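Local coordinates for selenium-binding protein (Sulfolobus tokodaii, PDB 2ECE), which is of unknown function, belonging to a beta-propeller family to which selenium binding is generally assigned, at residues Glu55-Ile60 and Lys433-Asp438; Ser106-Ile111 and Lys124-Glu129. All coordinates share one frame; numbering follows the deposited sequence.

Overall arrangement
The two contacts illustrate how a beta propeller uses different means to join strands within a blade and to hold neighbouring blades together. Contact 2 is local: residues 106-111 and 124-129 are the two sides of a hairpin, so backbone bonds and paired side chains carry it. Contact 1 brings together 55-60 and 433-438, 373 residues apart: the loop leading into strand 60-65 meets strand 429-438 of a different sheet, through a serine hydroxyl and apolar side chains. Their centres lie 30 Å apart and their nearest atoms about 13 Å, so neither touches the other. Along the chain, the hairpin of contact 2 falls between the two segments of contact 1.

Contact 1. Residues Glu55-Ile60 and Lys433-Asp438; sequences ETYSKI and KEFFVD
Ser58 and Phe435 meet where two neighbouring blades of the beta propeller come together: a type II turn, Thr56 to Lys59, leads into strand 60-65 of one sheet, and residues 433-438 lie on strand 429-438 of the other. Ser58 OG sits over one face of the Phe435 ring, offset toward its rim, and accepts a nearly straight hydrogen bond from Phe436 N at 3.0 Å (168°). The Tyr57 and Phe435 rings meet obliquely, their planes 58° apart, with Tyr57 CZ 3.7 Å from Phe435 CD2 and in the plane of the phenylalanine ring. With CG anti to the backbone nitrogen (chi1 -173°), Phe435 places its ring against Ser58, where it also touches Val48. Replacing Phe435 with alanine would probably open a gap beside Ser58 OG and deprive the Tyr57 ring of the apolar contact at CZ. Farther along, the side chains of Ile60 and Val437 cross at an angle, Ile60 CG1 lying 3.8 Å from Val437 CG1. In the second shell, Lys420 of strand 417-423 hydrogen-bonds Tyr57 OH, while Phe436 stacks on His377. A water in the plane of the tyrosine ring, 2.6 Å from Tyr57 OH, donates a hydrogen bond to Glu434 OE1.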
loop_
_atom_site.group_PDB
_atom_site.type_symbol
_atom_site.label_atom_id
_atom_site.label_comp_id
_atom_site.label_asym_id
_atom_site.label_seq_id
_atom_site.Cartn_x
_atom_site.Cartn_y
_atom_site.Cartn_z
ATOM N N GLU A 55 21.524 19.139 4.211
ATOM C CA GLU A 55 21.879 19.923 3.042
ATOM C C GLU A 55 21.407 19.246 1.757
ATOM O O GLU A 55 21.398 19.860 0.689
ATOM C CB GLU A 55 23.388 20.175 3.031
ATOM C CG GLU A 55 23.798 21.143 4.143
ATOM C CD GLU A 55 25.294 21.319 4.277
ATOM O OE1 GLU A 55 25.711 22.230 5.025
ATOM O OE2 GLU A 55 26.052 20.550 3.649
ATOM N N THR A 56 21.008 17.979 1.862
ATOM C CA THR A 56 20.497 17.256 0.703
ATOM C C THR A 56 19.014 16.950 0.909
ATOM O O THR A 56 18.496 15.947 0.421
ATOM C CB THR A 56 21.272 15.940 0.440
ATOM O OG1 THR A 56 21.418 15.196 1.657
ATOM C CG2 THR A 56 22.639 16.245 -0.151
ATOM N N TYR A 57 18.339 17.838 1.633
ATOM C CA TYR A 57 16.914 17.700 1.915
ATOM C C TYR A 57 16.106 17.717 0.616
ATOM O O TYR A 57 16.375 18.517 -0.277
ATOM C CB TYR A 57 16.468 18.846 2.832
ATOM C CG TYR A 57 14.975 18.956 3.058
ATOM C CD1 TYR A 57 14.247 17.905 3.618
ATOM C CD2 TYR A 57 14.292 20.130 2.736
ATOM C CE1 TYR A 57 12.876 18.023 3.856
ATOM C CE2 TYR A 57 12.930 20.258 2.968
ATOM C CZ TYR A 57 12.226 19.201 3.528
ATOM O OH TYR A 57 10.877 19.331 3.755
ATOM N N SER A 58 15.128 16.819 0.517
ATOM C CA SER A 58 14.260 16.713 -0.657
ATOM C C SER A 58 14.999 16.301 -1.929
ATOM O O SER A 58 14.574 16.628 -3.043
ATOM C CB SER A 58 13.530 18.039 -0.897
ATOM O OG SER A 58 12.501 17.886 -1.863
ATOM N N LYS A 59 16.101 15.578 -1.760
ATOM C CA LYS A 59 16.901 15.110 -2.884
ATOM C C LYS A 59 17.031 13.597 -2.882
ATOM O O LYS A 59 17.028 12.972 -1.824
ATOM C CB LYS A 59 18.318 15.667 -2.809
ATOM C CG LYS A 59 18.550 17.061 -3.343
ATOM C CD LYS A 59 20.050 17.315 -3.293
ATOM C CE LYS A 59 20.481 18.565 -4.028
ATOM N NZ LYS A 59 21.951 18.730 -3.871
ATOM N N ILE A 60 17.157 13.009 -4.068
ATOM C CA ILE A 60 17.370 11.572 -4.165
ATOM C C ILE A 60 18.875 11.490 -3.960
ATOM O O ILE A 60 19.640 12.016 -4.768
ATOM C CB ILE A 60 17.041 11.037 -5.561
ATOM C CG1 ILE A 60 15.543 11.173 -5.833
ATOM C CG2 ILE A 60 17.495 9.591 -5.670
ATOM C CD1 ILE A 60 15.163 10.971 -7.291
ATOM N N LYS A 433 5.006 23.445 0.357
ATOM C CA LYS A 433 5.463 24.116 -0.855
ATOM C C LYS A 433 6.919 23.811 -1.203
ATOM O O LYS A 433 7.252 23.590 -2.368
ATOM C CB LYS A 433 5.284 25.634 -0.706
ATOM C CG LYS A 433 5.700 26.439 -1.930
ATOM C CD LYS A 433 5.953 27.896 -1.562
ATOM C CE LYS A 433 6.409 28.710 -2.768
ATOM N NZ LYS A 433 7.650 28.158 -3.393
ATOM N N GLU A 434 7.777 23.784 -0.190
ATOM C CA GLU A 434 9.204 23.552 -0.386
ATOM C C GLU A 434 9.628 22.151 -0.830
ATOM O O GLU A 434 10.491 22.009 -1.700
ATOM C CB GLU A 434 9.964 23.919 0.892
ATOM C CG GLU A 434 9.443 25.179 1.581
ATOM C CD GLU A 434 8.262 24.899 2.499
ATOM O OE1 GLU A 434 8.469 24.291 3.575
ATOM O OE2 GLU A 434 7.123 25.279 2.145
ATOM N N PHE A 435 9.028 21.118 -0.242
ATOM C CA PHE A 435 9.389 19.739 -0.571
ATOM C C PHE A 435 8.836 19.212 -1.894
ATOM O O PHE A 435 7.658 19.389 -2.203
ATOM C CB PHE A 435 8.956 18.800 0.567
ATOM C CG PHE A 435 9.435 17.385 0.401
ATOM C CD1 PHE A 435 8.726 16.479 -0.386
ATOM C CD2 PHE A 435 10.619 16.969 1.002
ATOM C CE1 PHE A 435 9.196 15.169 -0.572
ATOM C CE2 PHE A 435 11.098 15.668 0.823
ATOM C CZ PHE A 435 10.386 14.767 0.034
ATOM N N PHE A 436 9.697 18.559 -2.670
ATOM C CA PHE A 436 9.282 17.974 -3.939
ATOM C C PHE A 436 10.364 17.124 -4.573
ATOM O O PHE A 436 11.527 17.519 -4.637
ATOM C CB PHE A 436 8.861 19.052 -4.945
ATOM C CG PHE A 436 8.132 18.502 -6.147
ATOM C CD1 PHE A 436 8.777 18.335 -7.371
ATOM C CD2 PHE A 436 6.805 18.123 -6.038
ATOM C CE1 PHE A 436 8.102 17.794 -8.464
ATOM C CE2 PHE A 436 6.119 17.580 -7.120
ATOM C CZ PHE A 436 6.766 17.415 -8.335
ATOM N N VAL A 437 9.968 15.941 -5.026
ATOM C CA VAL A 437 10.880 15.049 -5.707
ATOM C C VAL A 437 10.226 14.726 -7.038
ATOM O O VAL A 437 9.056 14.330 -7.095
ATOM C CB VAL A 437 11.104 13.733 -4.934
ATOM C CG1 VAL A 437 12.126 12.874 -5.664
ATOM C CG2 VAL A 437 11.570 14.033 -3.519
ATOM N N ASP A 438 10.980 14.944 -8.105
ATOM C CA ASP A 438 10.533 14.656 -9.454
ATOM C C ASP A 438 11.418 13.487 -9.879
ATOM O O ASP A 438 12.640 13.609 -9.924
ATOM C CB ASP A 438 10.744 15.892 -10.336
ATOM C CG ASP A 438 10.994 15.546 -11.787
ATOM O OD1 ASP A 438 10.400 14.567 -12.290
ATOM O OD2 ASP A 438 11.782 16.273 -12.429
HETATM O O HOH W 1 9.887 21.710 3.475
#

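Contact 2. Residues Ser106-Ile111 and Lys124-Glu129; sequences SRIYII and KVIEPE
Arg107 and Glu127 run alongside each other in the same direction at the open end of an antiparallel beta hairpin, but with their flat groups turned 69° apart. Two arginine nitrogens bond to a single carboxylate oxygen: NE reaches Glu127 OE1 at 3.1 Å from above the carboxylate plane, and NH2 meets the same atom at 3.3 Å, almost in line with the C-O bond. Both bonds stay close to the guanidinium plane. After an extended start the arginine chain bends at chi3 (-62°), which sets NE and NH2 beside Glu127 OE1. Pro128 crosses the arginine, its CG 3.6 Å above one face of the guanidinium, while Val125 CG1 packs against Arg107 CD at 3.7 Å. Asp71 forms a second salt bridge at NH1, so two acidic residues share the guanidinium, Glu127 at NE and NH2 and Asp71 at NH1.

Beyond this cluster the side chains alternate between the two sheet faces. Tyr109 and Val125, a non-hydrogen-bonded pair, are neighbours on the arginine's side, where Tyr109 CD2 meets Val125 CG2 at 3.8 Å. On the other face Ile108 and Ile126 extend in step, with their CB atoms 3.9 Å apart. Reciprocal backbone bonds, Ile108 N to Ile126 O and Ile126 N to Ile108 O, join this pair.

The hairpin forms the last two strands of a four-stranded propeller blade. Ile108 and Ile110 pack on Ile99 of strand 97-101, and Val131 of helix 128-135, whose N-cap is Glu127, touches both Ile108 and Ile126.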
loop_
_atom_site.group_PDB
_atom_site.type_symbol
_atom_site.label_atom_id
_atom_site.label_comp_id
_atom_site.label_asym_id
_atom_site.label_seq_id
_atom_site.Cartn_x
_atom_site.Cartn_y
_atom_site.Cartn_z
ATOM N N SER A 106 7.782 -11.579 -9.775
ATOM C CA SER A 106 7.704 -12.534 -8.674
ATOM C C SER A 106 9.082 -12.698 -8.026
ATOM O O SER A 106 9.284 -13.560 -7.177
ATOM C CB SER A 106 7.205 -13.898 -9.158
ATOM O OG SER A 106 5.880 -13.816 -9.643
ATOM N N ARG A 107 10.029 -11.867 -8.440
ATOM C CA ARG A 107 11.375 -11.915 -7.883
ATOM C C ARG A 107 11.364 -11.189 -6.539
ATOM O O ARG A 107 10.525 -10.314 -6.315
ATOM C CB ARG A 107 12.352 -11.231 -8.852
ATOM C CG ARG A 107 13.782 -11.084 -8.342
ATOM C CD ARG A 107 14.722 -10.576 -9.447
ATOM N NE ARG A 107 14.815 -11.506 -10.578
ATOM C CZ ARG A 107 14.260 -11.309 -11.771
ATOM N NH1 ARG A 107 13.558 -10.210 -12.014
ATOM N NH2 ARG A 107 14.423 -12.210 -12.734
ATOM N N ILE A 108 12.263 -11.563 -5.633
ATOM C CA ILE A 108 12.342 -10.890 -4.333
ATOM C C ILE A 108 13.773 -10.438 -4.071
ATOM O O ILE A 108 14.712 -11.244 -4.125
ATOM C CB ILE A 108 11.934 -11.799 -3.155
ATOM C CG1 ILE A 108 10.508 -12.317 -3.341
ATOM C CG2 ILE A 108 12.007 -11.004 -1.832
ATOM C CD1 ILE A 108 10.095 -13.329 -2.284
ATOM N N TYR A 109 13.946 -9.149 -3.809
ATOM C CA TYR A 109 15.269 -8.630 -3.498
ATOM C C TYR A 109 15.340 -8.416 -1.990
ATOM O O TYR A 109 14.349 -8.020 -1.361
ATOM C CB TYR A 109 15.514 -7.291 -4.199
ATOM C CG TYR A 109 15.435 -7.347 -5.706
ATOM C CD1 TYR A 109 14.258 -7.022 -6.377
ATOM C CD2 TYR A 109 16.550 -7.699 -6.463
ATOM C CE1 TYR A 109 14.195 -7.037 -7.765
ATOM C CE2 TYR A 109 16.498 -7.723 -7.852
ATOM C CZ TYR A 109 15.321 -7.389 -8.499
ATOM O OH TYR A 109 15.276 -7.397 -9.878
ATOM N N ILE A 110 16.505 -8.691 -1.415
ATOM C CA ILE A 110 16.736 -8.486 0.009
ATOM C C ILE A 110 17.786 -7.381 -0.005
ATOM O O ILE A 110 18.928 -7.606 -0.425
ATOM C CB ILE A 110 17.324 -9.743 0.685
ATOM C CG1 ILE A 110 16.461 -10.970 0.364
ATOM C CG2 ILE A 110 17.389 -9.532 2.192
ATOM C CD1 ILE A 110 15.018 -10.858 0.824
ATOM N N ILE A 111 17.394 -6.188 0.437
ATOM C CA ILE A 111 18.283 -5.033 0.424
ATOM C C ILE A 111 18.684 -4.577 1.826
ATOM O O ILE A 111 17.848 -4.153 2.625
ATOM C CB ILE A 111 17.618 -3.876 -0.364
ATOM C CG1 ILE A 111 17.271 -4.369 -1.772
ATOM C CG2 ILE A 111 18.553 -2.671 -0.445
ATOM C CD1 ILE A 111 16.477 -3.389 -2.606
ATOM N N LYS A 124 20.941 -10.193 -1.539
ATOM C CA LYS A 124 20.382 -11.497 -1.892
ATOM C C LYS A 124 19.180 -11.366 -2.820
ATOM O O LYS A 124 18.368 -10.447 -2.685
ATOM C CB LYS A 124 19.968 -12.268 -0.634
ATOM C CG LYS A 124 19.410 -13.671 -0.919
ATOM C CD LYS A 124 19.321 -14.513 0.352
ATOM C CE LYS A 124 19.028 -15.976 0.036
ATOM N NZ LYS A 124 19.296 -16.865 1.200
ATOM N N VAL A 125 19.083 -12.281 -3.776
ATOM C CA VAL A 125 17.975 -12.284 -4.714
ATOM C C VAL A 125 17.325 -13.659 -4.729
ATOM O O VAL A 125 18.013 -14.676 -4.828
ATOM C CB VAL A 125 18.434 -11.970 -6.154
ATOM C CG1 VAL A 125 17.248 -12.060 -7.110
ATOM C CG2 VAL A 125 19.059 -10.578 -6.220
ATOM N N ILE A 126 16.004 -13.688 -4.602
ATOM C CA ILE A 126 15.267 -14.939 -4.661
ATOM C C ILE A 126 14.636 -14.864 -6.039
ATOM O O ILE A 126 13.740 -14.052 -6.268
ATOM C CB ILE A 126 14.162 -15.000 -3.598
ATOM C CG1 ILE A 126 14.764 -14.797 -2.211
ATOM C CG2 ILE A 126 13.453 -16.346 -3.667
ATOM C CD1 ILE A 126 13.737 -14.640 -1.134
ATOM N N GLU A 127 15.123 -15.684 -6.967
ATOM C CA GLU A 127 14.615 -15.670 -8.331
ATOM C C GLU A 127 13.157 -16.114 -8.435
ATOM O O GLU A 127 12.666 -16.899 -7.621
ATOM C CB GLU A 127 15.501 -16.546 -9.232
ATOM C CG GLU A 127 16.944 -16.040 -9.402
ATOM C CD GLU A 127 17.032 -14.681 -10.094
ATOM O OE1 GLU A 127 16.065 -14.285 -10.774
ATOM O OE2 GLU A 127 18.080 -14.011 -9.974
ATOM N N PRO A 128 12.444 -15.603 -9.446
ATOM C CA PRO A 128 11.034 -15.897 -9.722
ATOM C C PRO A 128 10.672 -17.381 -9.721
ATOM O O PRO A 128 9.635 -17.773 -9.193
ATOM C CB PRO A 128 10.820 -15.262 -11.092
ATOM C CG PRO A 128 11.718 -14.065 -11.027
ATOM C CD PRO A 128 12.977 -14.659 -10.446
ATOM N N GLU A 129 11.525 -18.209 -10.315
ATOM C CA GLU A 129 11.223 -19.629 -10.377
ATOM C C GLU A 129 11.335 -20.344 -9.040
ATOM O O GLU A 129 10.666 -21.357 -8.818
ATOM C CB GLU A 129 12.079 -20.278 -11.465
ATOM C CG GLU A 129 11.810 -19.598 -12.801
ATOM C CD GLU A 129 10.305 -19.388 -13.018
ATOM O OE1 GLU A 129 9.875 -18.519 -13.821
ATOM O OE2 GLU A 129 9.535 -20.122 -12.373
#